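PDB 4PVA: GH62 hydrolase from Scytalidium thermophilum, which probably releases arabinofuranosyl side groups from arabinoxylan as an alpha-L-arabinofuranosidase, contributing to fungal breakdown of lignocellulose. Local coordinates for residues L32-N37 with P334-L339; P86-D91 with N132-W137; N122-T127 with P140-P145; L240-I245 with R254-D259. All blocks are in the same frame, centred on the assembly; numbering follows the deposited sequence. Where two conformers were deposited one is given.

How the contacts relate
From the N terminus, the chain first adds strand 26-28 to a sheet made otherwise of C-terminal strands, and the loop that follows meets strand 336-341 in contact 1. That meeting closes a loop of nearly 300 residues, with the other three contacts nested inside it. Contacts 2 and 3 come next and cross: 86-91 precedes 122-127, yet its partner 132-137 lies between the two halves of contact 3. Contact 2 joins the outer strand of one propeller blade to a connecting loop of the next, and contact 3 completes the second of them. Trp137 packs against Ser126 and Thr127, while Phe87 touches Val33 and Lys36 of contact 1. Contact 4, a hairpin in a later blade, follows in series.

Contact 1 of 4, residues L32-N37 with P334-L339; sequences LVFPKN and PWRLGL
Arg336 lays its side chain against Phe34 and Pro35. Its CD stands over one face of the Phe34 ring, 3.9 Å from the ring centroid, in a CH-pi contact, and its NE comes to 3.2 Å from Phe34 CD2 on the rim. The guanidinium is turned 48° from the plane of the phenyl ring, so the two groups meet obliquely. Pro35 covers one face of the guanidinium, with its CD 3.3 Å from Arg336 NH1. A bend in the arginine chain at chi2 (-72°) turns the group back toward its own backbone, where NH1 donates to Trp335 O at 2.9 Å, arriving from above the carbonyl plane. NH1 also bonds to Ala43 O. With an alanine here, Phe34 and Pro35 would probably lose the group packed on them, and the carbonyls of Trp335 and Ala43 a shared donor.

Beside this cluster the backbones run antiparallel and form a classic beta bulge, Leu32 and Val33 both facing Leu337. Leu337 O takes two N-H groups: a nearly straight-on bond from Leu32 N at 2.7 Å and a longer one from Val33 N at 3.3 Å. Leu337 N answers on a lone pair of Val33 O at 3.1 Å. The bulge sits where the N-terminal chain leaves the C-terminal blade of the five-bladed propeller, which strand 26-28 helps to build. Val33 and Leu337 touch through their CB atoms, and both lean on Phe74 in the next blade. Leu337 also packs on Ile45 and Pro48 of strand 44-53, while Asn83 OD1 receives the N-H of Phe34.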
# COMPACT_ATOMS: atom_id res chain seq x y z
N LEU A 32 -9.89 -13.95 -3.85
CA LEU A 32 -8.81 -14.79 -4.33
C LEU A 32 -7.95 -15.41 -3.24
O LEU A 32 -7.33 -16.47 -3.48
CB LEU A 32 -7.88 -13.99 -5.22
CG LEU A 32 -8.46 -13.42 -6.51
CD1 LEU A 32 -7.38 -12.61 -7.24
CD2 LEU A 32 -9.01 -14.49 -7.41
N VAL A 33 -7.84 -14.76 -2.08
CA VAL A 33 -6.98 -15.26 -1.01
C VAL A 33 -7.69 -15.16 0.33
O VAL A 33 -8.12 -14.06 0.72
CB VAL A 33 -5.62 -14.55 -0.94
CG1 VAL A 33 -4.75 -15.19 0.14
CG2 VAL A 33 -4.91 -14.61 -2.26
N PHE A 34 -7.84 -16.32 0.97
CA PHE A 34 -8.49 -16.50 2.25
C PHE A 34 -7.45 -16.85 3.32
O PHE A 34 -6.38 -17.36 3.01
CB PHE A 34 -9.50 -17.68 2.19
CG PHE A 34 -10.72 -17.41 1.38
CD1 PHE A 34 -10.66 -17.30 -0.01
CD2 PHE A 34 -11.95 -17.27 1.99
CE1 PHE A 34 -11.81 -17.07 -0.75
CE2 PHE A 34 -13.09 -17.02 1.26
CZ PHE A 34 -13.01 -16.90 -0.11
N PRO A 35 -7.77 -16.62 4.59
CA PRO A 35 -6.96 -17.19 5.64
C PRO A 35 -6.91 -18.72 5.53
O PRO A 35 -7.87 -19.35 5.06
CB PRO A 35 -7.71 -16.83 6.91
CG PRO A 35 -8.62 -15.77 6.56
CD PRO A 35 -8.94 -15.92 5.11
N LYS A 36 -5.83 -19.31 6.01
CA LYS A 36 -5.71 -20.74 6.03
C LYS A 36 -6.55 -21.29 7.17
O LYS A 36 -6.80 -20.62 8.17
CB LYS A 36 -4.26 -21.17 6.20
CG LYS A 36 -3.30 -20.67 5.15
CD LYS A 36 -3.72 -21.06 3.75
CE LYS A 36 -2.72 -20.57 2.72
NZ LYS A 36 -3.15 -20.81 1.31
N ASN A 37 -7.01 -22.52 7.01
CA ASN A 37 -7.62 -23.22 8.11
C ASN A 37 -6.47 -23.90 8.85
O ASN A 37 -6.15 -25.06 8.63
CB ASN A 37 -8.65 -24.23 7.59
CG ASN A 37 -9.36 -24.98 8.70
OD1 ASN A 37 -9.16 -24.73 9.89
ND2 ASN A 37 -10.22 -25.92 8.30
N PRO A 334 -13.70 -10.47 8.33
CA PRO A 334 -13.23 -11.50 7.40
C PRO A 334 -12.78 -10.90 6.04
O PRO A 334 -13.33 -11.19 4.98
CB PRO A 334 -14.46 -12.40 7.25
CG PRO A 334 -15.60 -11.47 7.42
CD PRO A 334 -15.15 -10.50 8.49
N TRP A 335 -11.75 -10.10 6.08
CA TRP A 335 -11.14 -9.56 4.87
C TRP A 335 -10.54 -10.66 4.03
O TRP A 335 -9.97 -11.63 4.55
CB TRP A 335 -10.05 -8.53 5.18
CG TRP A 335 -10.48 -7.31 5.90
CD1 TRP A 335 -10.38 -7.08 7.24
CD2 TRP A 335 -11.05 -6.11 5.34
NE1 TRP A 335 -10.87 -5.82 7.55
CE2 TRP A 335 -11.26 -5.20 6.39
CE3 TRP A 335 -11.39 -5.71 4.04
CZ2 TRP A 335 -11.79 -3.92 6.19
CZ3 TRP A 335 -11.92 -4.45 3.85
CH2 TRP A 335 -12.12 -3.58 4.92
N ARG A 336 -10.69 -10.53 2.72
CA ARG A 336 -10.06 -11.41 1.76
C ARG A 336 -9.37 -10.53 0.71
O ARG A 336 -9.77 -9.38 0.52
CB ARG A 336 -11.11 -12.29 1.04
CG ARG A 336 -12.23 -12.88 1.93
CD ARG A 336 -11.62 -13.90 2.75
NE ARG A 336 -12.56 -14.57 3.66
CZ ARG A 336 -12.41 -14.57 4.97
NH1 ARG A 336 -11.44 -13.87 5.55
NH2 ARG A 336 -13.23 -15.33 5.72
N LEU A 337 -8.37 -11.04 0.02
CA LEU A 337 -7.76 -10.31 -1.10
C LEU A 337 -8.49 -10.58 -2.40
O LEU A 337 -8.88 -11.72 -2.68
CB LEU A 337 -6.30 -10.68 -1.31
CG LEU A 337 -5.41 -10.60 -0.07
CD1 LEU A 337 -3.98 -10.94 -0.44
CD2 LEU A 337 -5.49 -9.22 0.59
N GLY A 338 -8.66 -9.53 -3.18
CA GLY A 338 -9.19 -9.66 -4.53
C GLY A 338 -8.38 -8.80 -5.47
O GLY A 338 -7.46 -8.11 -5.07
N LEU A 339 -8.78 -8.84 -6.77
CA LEU A 339 -8.08 -8.14 -7.83
C LEU A 339 -9.06 -7.30 -8.66
O LEU A 339 -10.10 -7.82 -9.08
CB LEU A 339 -7.44 -9.16 -8.76
CG LEU A 339 -6.79 -8.66 -10.02
CD1 LEU A 339 -5.53 -7.88 -9.81
CD2 LEU A 339 -6.49 -9.79 -10.97

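Contact 2 of 4, residues P86-D91 with N132-W137; sequences PFYYLD and NDPSKW
Tyr88 and Pro134 bring the two backbones nearest, 6.9 Å from CA to CA, where the short strand 88-89 passes the 3-10 turn 134-136, too far apart for backbone pairing, so the side chains of 86-91 reach across to the turn. Tyr88 sends its CG anti to the backbone N (chi1 -173°), which extends the ring toward the turn. Pro134 lies over one face of that ring: its CB makes a CH-pi contact 4.0 Å from the centroid and 25° off the normal, and its CG is 3.7 Å from Tyr88 CG. Further along the same face comes the backbone N of Ser135. At the far end of the ring, Tyr88 OH rests 3.2 Å from Ser135 CB and as near to the CA, a packing contact with carbon atoms.

Two residues on from the tyrosine, one methyl of Leu90 does the work. Its CD2 reaches 3.7 Å from Trp137 CD1, oblique to the indole, and is equally near Pro134 O. The turn holds its own shape through a bond from Lys136 N to Asp133 O.

The contact joins two neighbouring propeller blades at their outer parts. Tyr88 and Leu90 are hydrogen-bonded through their backbones to Tyr73 and Met71 of strand 68-76, whereas Trp137 packs on Ser126 and Asn128 of strand 123-128. Trp137 also meets Phe60 of strand 56-65 with ring planes at about 90°, so the indole has neighbours from both blades.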
# COMPACT_ATOMS: atom_id res chain seq x y z
N PRO A 86 1.00 -21.83 -0.51
CA PRO A 86 1.37 -21.90 0.91
C PRO A 86 1.80 -20.54 1.43
O PRO A 86 2.45 -19.79 0.71
CB PRO A 86 2.58 -22.85 0.92
CG PRO A 86 3.07 -22.86 -0.50
CD PRO A 86 1.91 -22.60 -1.38
N PHE A 87 1.45 -20.24 2.68
CA PHE A 87 1.91 -19.02 3.29
C PHE A 87 3.23 -19.26 4.00
O PHE A 87 3.39 -20.28 4.70
CB PHE A 87 0.91 -18.52 4.35
CG PHE A 87 -0.36 -17.92 3.80
CD1 PHE A 87 -0.56 -17.65 2.45
CD2 PHE A 87 -1.36 -17.60 4.69
CE1 PHE A 87 -1.74 -17.07 2.00
CE2 PHE A 87 -2.56 -17.04 4.25
CZ PHE A 87 -2.74 -16.77 2.91
N TYR A 88 4.18 -18.36 3.82
CA TYR A 88 5.30 -18.27 4.74
C TYR A 88 4.96 -17.21 5.78
O TYR A 88 4.88 -16.01 5.45
CB TYR A 88 6.61 -17.94 4.04
CG TYR A 88 7.79 -18.02 4.98
CD1 TYR A 88 8.11 -16.96 5.83
CD2 TYR A 88 8.56 -19.19 5.06
CE1 TYR A 88 9.18 -17.05 6.70
CE2 TYR A 88 9.62 -19.27 5.94
CZ TYR A 88 9.92 -18.22 6.76
OH TYR A 88 10.98 -18.28 7.65
N TYR A 89 4.73 -17.61 7.02
CA TYR A 89 4.46 -16.69 8.12
C TYR A 89 5.76 -16.03 8.54
O TYR A 89 6.70 -16.68 9.02
CB TYR A 89 3.78 -17.43 9.25
CG TYR A 89 2.38 -17.89 8.91
CD1 TYR A 89 1.31 -17.03 9.00
CD2 TYR A 89 2.12 -19.19 8.51
CE1 TYR A 89 0.04 -17.42 8.71
CE2 TYR A 89 0.83 -19.61 8.23
CZ TYR A 89 -0.22 -18.71 8.34
OH TYR A 89 -1.49 -19.10 8.06
N LEU A 90 5.84 -14.72 8.33
CA LEU A 90 7.10 -14.03 8.43
C LEU A 90 7.64 -13.90 9.86
O LEU A 90 8.81 -13.57 10.03
CB LEU A 90 6.97 -12.66 7.77
CG LEU A 90 6.95 -12.77 6.24
CD1 LEU A 90 6.42 -11.51 5.60
CD2 LEU A 90 8.32 -13.03 5.67
N ASP A 91 6.82 -14.21 10.86
CA ASP A 91 7.32 -14.34 12.24
C ASP A 91 8.32 -15.48 12.42
O ASP A 91 8.99 -15.50 13.47
CB ASP A 91 6.19 -14.39 13.27
CG ASP A 91 5.20 -15.51 13.04
OD1 ASP A 91 5.57 -16.57 12.51
OD2 ASP A 91 4.03 -15.30 13.38
N ASN A 132 12.70 -14.46 -3.20
CA ASN A 132 12.26 -15.84 -3.15
C ASN A 132 12.62 -16.57 -1.85
O ASN A 132 12.22 -17.74 -1.67
CB ASN A 132 12.90 -16.61 -4.32
CG ASN A 132 12.38 -16.15 -5.65
OD1 ASN A 132 11.25 -16.47 -6.02
ND2 ASN A 132 13.21 -15.42 -6.39
N ASP A 133 13.38 -15.92 -0.97
CA ASP A 133 13.85 -16.53 0.28
C ASP A 133 13.25 -15.83 1.50
O ASP A 133 13.91 -15.04 2.16
CB ASP A 133 15.38 -16.41 0.37
CG ASP A 133 16.10 -17.04 -0.82
OD1 ASP A 133 15.50 -17.90 -1.53
OD2 ASP A 133 17.28 -16.66 -1.03
N PRO A 134 11.98 -16.12 1.81
CA PRO A 134 11.28 -15.36 2.85
C PRO A 134 11.83 -15.54 4.25
O PRO A 134 11.59 -14.73 5.12
CB PRO A 134 9.84 -15.88 2.74
CG PRO A 134 9.96 -17.22 2.10
CD PRO A 134 11.07 -17.05 1.11
N SER A 135 12.59 -16.61 4.51
CA SER A 135 13.13 -16.86 5.83
C SER A 135 14.24 -15.88 6.19
O SER A 135 14.65 -15.84 7.34
CB SER A 135 13.67 -18.32 5.92
OG SER A 135 14.85 -18.43 5.13
N LYS A 136 14.73 -15.08 5.22
CA LYS A 136 15.86 -14.18 5.43
C LYS A 136 15.51 -12.73 5.74
O LYS A 136 16.41 -11.93 5.94
CB LYS A 136 16.83 -14.23 4.25
CG LYS A 136 17.34 -15.64 3.94
CD LYS A 136 17.91 -16.34 5.18
CE LYS A 136 18.32 -17.79 4.92
NZ LYS A 136 17.98 -18.67 6.09
N TRP A 137 14.23 -12.38 5.78
CA TRP A 137 13.86 -11.00 6.07
C TRP A 137 14.35 -10.58 7.46
O TRP A 137 14.11 -11.26 8.46
CB TRP A 137 12.34 -10.83 5.94
CG TRP A 137 11.88 -10.77 4.52
CD1 TRP A 137 11.28 -11.77 3.81
CD2 TRP A 137 11.99 -9.65 3.63
NE1 TRP A 137 11.03 -11.35 2.54
CE2 TRP A 137 11.46 -10.06 2.40
CE3 TRP A 137 12.52 -8.37 3.74
CZ2 TRP A 137 11.42 -9.21 1.30
CZ3 TRP A 137 12.48 -7.53 2.64
CH2 TRP A 137 11.92 -7.95 1.45

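Contact 3 of 4, residues N122-T127 with P140-P145; sequences NAAYST and PEVFYP
Tyr125 and Glu141 form an antiparallel hydrogen-bonded pair, joined by Tyr125 N to Glu141 O at 2.9 Å and Glu141 N to Tyr125 O at 3.0 Å. Next to them Ala124 and Val142 make a non-hydrogen-bonded pair. Strand 141-142 is thereby added as the outermost of four strands in a blade of the five-bladed beta-propeller.

Tyr125, the most covered residue, has CG placed between its backbone N and carbonyl carbon (chi1 64°), which swings the ring across the partner strand. One side of the ring meets Glu141, whose CB sits off-centre, while Tyr125 CD1 comes to 3.2 Å from Glu141 O. The same CD1 lies over one face of the Phe143 ring, 3.7 Å from CZ. The two rings meet obliquely, their planes 47° apart.

Phe143 is held by its own backbone as well, since its N donates to Ala123 O at 2.9 Å just past the end of the strand. Its ring spreads beside Ala123 and, with that residue and Tyr144, touches Leu181 of strand 178-184, so this end of the strand pair packs against the following blade.

Asn122 finishes the pairing with its amide. The plane of this amide is nearly that of the Tyr144 ring (16° apart), and Asn122 OD1 sits at the ring edge while also accepting, on a lone pair, the N-H of Ala123. The Val142 side chain crosses that of Asn122 at about a right angle, its CB 3.5 Å from Asn122 ND2. On the amide's other branch, Asn122 ND2 donates within its own plane to Tyr144 O, 3.0 Å away.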
# COMPACT_ATOMS: atom_id res chain seq x y z
N ASN A 122 6.20 2.19 14.73
CA ASN A 122 6.95 3.26 14.06
C ASN A 122 6.96 2.87 12.61
O ASN A 122 6.46 1.80 12.23
CB ASN A 122 8.41 3.25 14.64
CG ASN A 122 9.33 4.47 14.31
OD1 ASN A 122 9.22 5.20 13.33
ND2 ASN A 122 10.33 4.69 15.23
N ALA A 123 7.54 3.71 11.79
CA ALA A 123 7.83 3.39 10.41
C ALA A 123 9.04 2.49 10.34
O ALA A 123 10.12 2.89 10.79
CB ALA A 123 8.07 4.68 9.62
N ALA A 124 8.89 1.28 9.83
CA ALA A 124 9.90 0.27 9.91
C ALA A 124 10.24 -0.29 8.55
O ALA A 124 9.49 -0.15 7.59
CB ALA A 124 9.47 -0.83 10.84
N TYR A 125 11.39 -0.95 8.46
CA TYR A 125 11.77 -1.66 7.26
C TYR A 125 12.58 -2.91 7.61
O TYR A 125 13.28 -2.96 8.67
CB TYR A 125 12.55 -0.78 6.27
CG TYR A 125 13.89 -0.31 6.80
CD1 TYR A 125 13.98 0.81 7.61
CD2 TYR A 125 15.05 -1.04 6.52
CE1 TYR A 125 15.21 1.20 8.14
CE2 TYR A 125 16.28 -0.65 7.03
CZ TYR A 125 16.33 0.47 7.82
OH TYR A 125 17.53 0.90 8.39
N SER A 126 12.48 -3.89 6.73
CA SER A 126 13.34 -5.07 6.73
C SER A 126 13.95 -5.16 5.33
O SER A 126 13.39 -4.58 4.36
CB SER A 126 12.55 -6.33 7.09
OG SER A 126 12.06 -6.30 8.40
N THR A 127 15.04 -5.91 5.18
CA THR A 127 15.68 -6.12 3.92
C THR A 127 15.94 -7.60 3.62
O THR A 127 15.88 -8.45 4.52
CB THR A 127 17.01 -5.37 3.78
OG1 THR A 127 17.93 -5.85 4.78
CG2 THR A 127 16.84 -3.89 3.96
N PRO A 140 13.04 -5.84 12.33
CA PRO A 140 12.80 -4.45 11.92
C PRO A 140 13.83 -3.43 12.39
O PRO A 140 14.36 -3.53 13.51
CB PRO A 140 11.46 -4.10 12.56
CG PRO A 140 11.01 -5.29 13.32
CD PRO A 140 11.96 -6.41 13.13
N GLU A 141 14.09 -2.45 11.54
CA GLU A 141 14.78 -1.22 11.93
C GLU A 141 13.90 -0.05 11.53
O GLU A 141 13.14 -0.15 10.58
CB GLU A 141 16.13 -1.12 11.24
CG GLU A 141 17.19 -1.95 11.93
CD GLU A 141 17.60 -1.31 13.24
OE1 GLU A 141 18.35 -0.33 13.17
OE2 GLU A 141 17.14 -1.73 14.31
N VAL A 142 13.98 1.04 12.25
CA VAL A 142 13.02 2.14 12.10
C VAL A 142 13.61 3.32 11.34
O VAL A 142 14.82 3.58 11.37
CB VAL A 142 12.42 2.58 13.44
CG1 VAL A 142 11.68 1.40 14.05
CG2 VAL A 142 13.46 3.17 14.37
N PHE A 143 12.75 4.04 10.62
CA PHE A 143 13.14 5.24 9.91
C PHE A 143 13.35 6.44 10.82
O PHE A 143 14.02 7.39 10.41
CB PHE A 143 12.12 5.61 8.80
CG PHE A 143 12.15 4.69 7.61
CD1 PHE A 143 13.12 4.82 6.66
CD2 PHE A 143 11.16 3.72 7.42
CE1 PHE A 143 13.14 4.03 5.55
CE2 PHE A 143 11.18 2.91 6.31
CZ PHE A 143 12.16 3.06 5.37
N TYR A 144 12.69 6.46 11.97
CA TYR A 144 12.75 7.57 12.92
C TYR A 144 13.34 7.05 14.21
O TYR A 144 12.62 6.57 15.06
CB TYR A 144 11.38 8.20 13.15
CG TYR A 144 10.71 8.71 11.87
CD1 TYR A 144 10.97 9.99 11.39
CD2 TYR A 144 9.81 7.92 11.17
CE1 TYR A 144 10.33 10.47 10.26
CE2 TYR A 144 9.17 8.38 10.03
CZ TYR A 144 9.43 9.67 9.60
OH TYR A 144 8.73 10.15 8.50
N PRO A 145 14.68 7.09 14.34
CA PRO A 145 15.36 6.43 15.48
C PRO A 145 14.90 6.90 16.86
O PRO A 145 14.99 6.12 17.83
CB PRO A 145 16.82 6.77 15.25
CG PRO A 145 16.94 7.04 13.81
CD PRO A 145 15.65 7.68 13.41

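Contact 4 of 4, residues L240-I245 with R254-D259; sequences LLVEAI and RSWTSD
The Trp256 indole carries Leu240 on one face, with CD2 of the leucine 3.5 Å above the ring plane and displaced toward the rim. At the ring edge, in its plane, lie Leu240 O and Val242 N, both backbone atoms of the partner strand. Arg254 turns one face of its guanidinium to the rim of the indole, Trp256 CZ2 standing 3.4 Å above the guanidinium plane, over its centre. Val242 comes in obliquely, its CG2 3.7 Å from Trp256 CZ3.

With CG anti to the backbone N (chi1 170°), Leu240 runs side by side with the tryptophan, pointing the same way, and its CD2 comes over the ring. Arg254 bends at chi3, and its CD passes 3.9 Å from Ala244 CB. A glycine in place of Trp256 would probably open a gap between Leu240, Val242 and Arg254, leaving the guanidinium face without the ring carbon that covers it.

The backbones form an antiparallel hairpin of strands 238-245 and 251-258 within one propeller blade. Leu240 pairs with Trp256 and Val242 with Arg254, each by two bonds; Leu240 N to Trp256 O and Trp256 N to Leu240 O are both 2.9 Å. On the other face of the sheet Leu241 CD2 meets Ser255 CB at 3.8 Å, while Ser255 OG bonds to Ala269 O.

Arg254 is therefore polar at its rim and apolar against its face: NH2 pairs with Asp270 and NH1 with Ala219 O, which is likely to keep its charge balanced even beside a buried indole.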
# COMPACT_ATOMS: atom_id res chain seq x y z
N LEU A 240 -1.22 10.12 -6.78
CA LEU A 240 -1.48 9.88 -5.35
C LEU A 240 -2.85 9.23 -5.20
O LEU A 240 -3.85 9.74 -5.73
CB LEU A 240 -1.47 11.19 -4.56
CG LEU A 240 -1.97 11.11 -3.11
CD1 LEU A 240 -1.07 10.29 -2.24
CD2 LEU A 240 -2.15 12.53 -2.57
N LEU A 241 -2.88 8.11 -4.49
CA LEU A 241 -4.13 7.43 -4.10
C LEU A 241 -4.24 7.49 -2.58
O LEU A 241 -3.24 7.28 -1.90
CB LEU A 241 -4.11 5.97 -4.50
CG LEU A 241 -3.77 5.69 -5.96
CD1 LEU A 241 -3.81 4.20 -6.22
CD2 LEU A 241 -4.67 6.44 -6.92
N VAL A 242 -5.42 7.79 -2.07
CA VAL A 242 -5.68 7.75 -0.62
C VAL A 242 -7.03 7.14 -0.40
O VAL A 242 -7.98 7.45 -1.10
CB VAL A 242 -5.59 9.16 0.07
CG1 VAL A 242 -5.85 9.04 1.57
CG2 VAL A 242 -4.26 9.84 -0.19
N GLU A 243 -7.14 6.27 0.59
CA GLU A 243 -8.41 5.66 0.93
C GLU A 243 -9.30 6.62 1.71
O GLU A 243 -8.82 7.31 2.61
CB GLU A 243 -8.19 4.35 1.70
CG GLU A 243 -9.40 3.51 1.95
CD GLU A 243 -9.08 2.16 2.54
OE1 GLU A 243 -7.91 1.71 2.40
OE2 GLU A 243 -10.05 1.53 3.07
N ALA A 244 -10.56 6.60 1.35
CA ALA A 244 -11.61 7.30 2.03
C ALA A 244 -12.72 6.35 2.45
O ALA A 244 -12.90 5.27 1.89
CB ALA A 244 -12.17 8.43 1.15
N ILE A 245 -13.47 6.77 3.47
CA ILE A 245 -14.64 6.00 3.94
C ILE A 245 -15.86 6.83 3.61
O ILE A 245 -15.97 7.98 4.04
CB ILE A 245 -14.59 5.69 5.43
CG1 ILE A 245 -13.23 5.12 5.83
CG2 ILE A 245 -15.72 4.73 5.79
CD1 ILE A 245 -13.12 4.65 7.26
N ARG A 254 -9.58 7.77 -3.49
CA ARG A 254 -9.48 9.07 -4.14
C ARG A 254 -8.12 9.15 -4.80
O ARG A 254 -7.17 8.48 -4.41
CB ARG A 254 -9.62 10.16 -3.09
CG ARG A 254 -10.96 10.20 -2.37
CD ARG A 254 -11.03 11.29 -1.32
NE ARG A 254 -11.05 12.62 -1.88
CZ ARG A 254 -10.65 13.70 -1.24
NH1 ARG A 254 -10.17 13.64 -0.02
NH2 ARG A 254 -10.69 14.87 -1.85
N SER A 255 -8.04 9.99 -5.83
CA SER A 255 -6.81 10.21 -6.57
C SER A 255 -6.56 11.67 -6.84
O SER A 255 -7.49 12.48 -7.01
CB SER A 255 -6.81 9.43 -7.87
OG SER A 255 -7.93 9.77 -8.72
N TRP A 256 -5.26 11.99 -6.93
CA TRP A 256 -4.71 13.29 -7.25
C TRP A 256 -3.50 13.07 -8.16
O TRP A 256 -2.92 11.99 -8.18
CB TRP A 256 -4.20 14.04 -5.99
CG TRP A 256 -5.16 14.39 -4.88
CD1 TRP A 256 -5.56 15.66 -4.52
CD2 TRP A 256 -5.72 13.51 -3.91
NE1 TRP A 256 -6.36 15.61 -3.43
CE2 TRP A 256 -6.48 14.29 -3.03
CE3 TRP A 256 -5.65 12.12 -3.71
CZ2 TRP A 256 -7.17 13.74 -1.95
CZ3 TRP A 256 -6.33 11.59 -2.64
CH2 TRP A 256 -7.08 12.38 -1.78
N THR A 257 -3.10 14.14 -8.83
CA THR A 257 -1.84 14.14 -9.57
C THR A 257 -1.01 15.34 -9.21
O THR A 257 -1.47 16.33 -8.67
CB THR A 257 -2.04 14.13 -11.08
OG1 THR A 257 -2.77 15.28 -11.44
CG2 THR A 257 -2.79 12.88 -11.50
N SER A 258 0.28 15.21 -9.52
CA SER A 258 1.23 16.31 -9.37
C SER A 258 2.40 16.14 -10.32
O SER A 258 2.66 15.08 -10.86
CB SER A 258 1.75 16.35 -7.94
OG SER A 258 2.60 17.50 -7.77
N ASP A 259 3.13 17.24 -10.48
CA ASP A 259 4.34 17.24 -11.27
C ASP A 259 5.56 16.76 -10.51
O ASP A 259 6.60 16.57 -11.10
CB ASP A 259 4.57 18.64 -11.90
CG ASP A 259 4.73 19.76 -10.87
OD1 ASP A 259 4.95 19.50 -9.67
OD2 ASP A 259 4.72 20.96 -11.30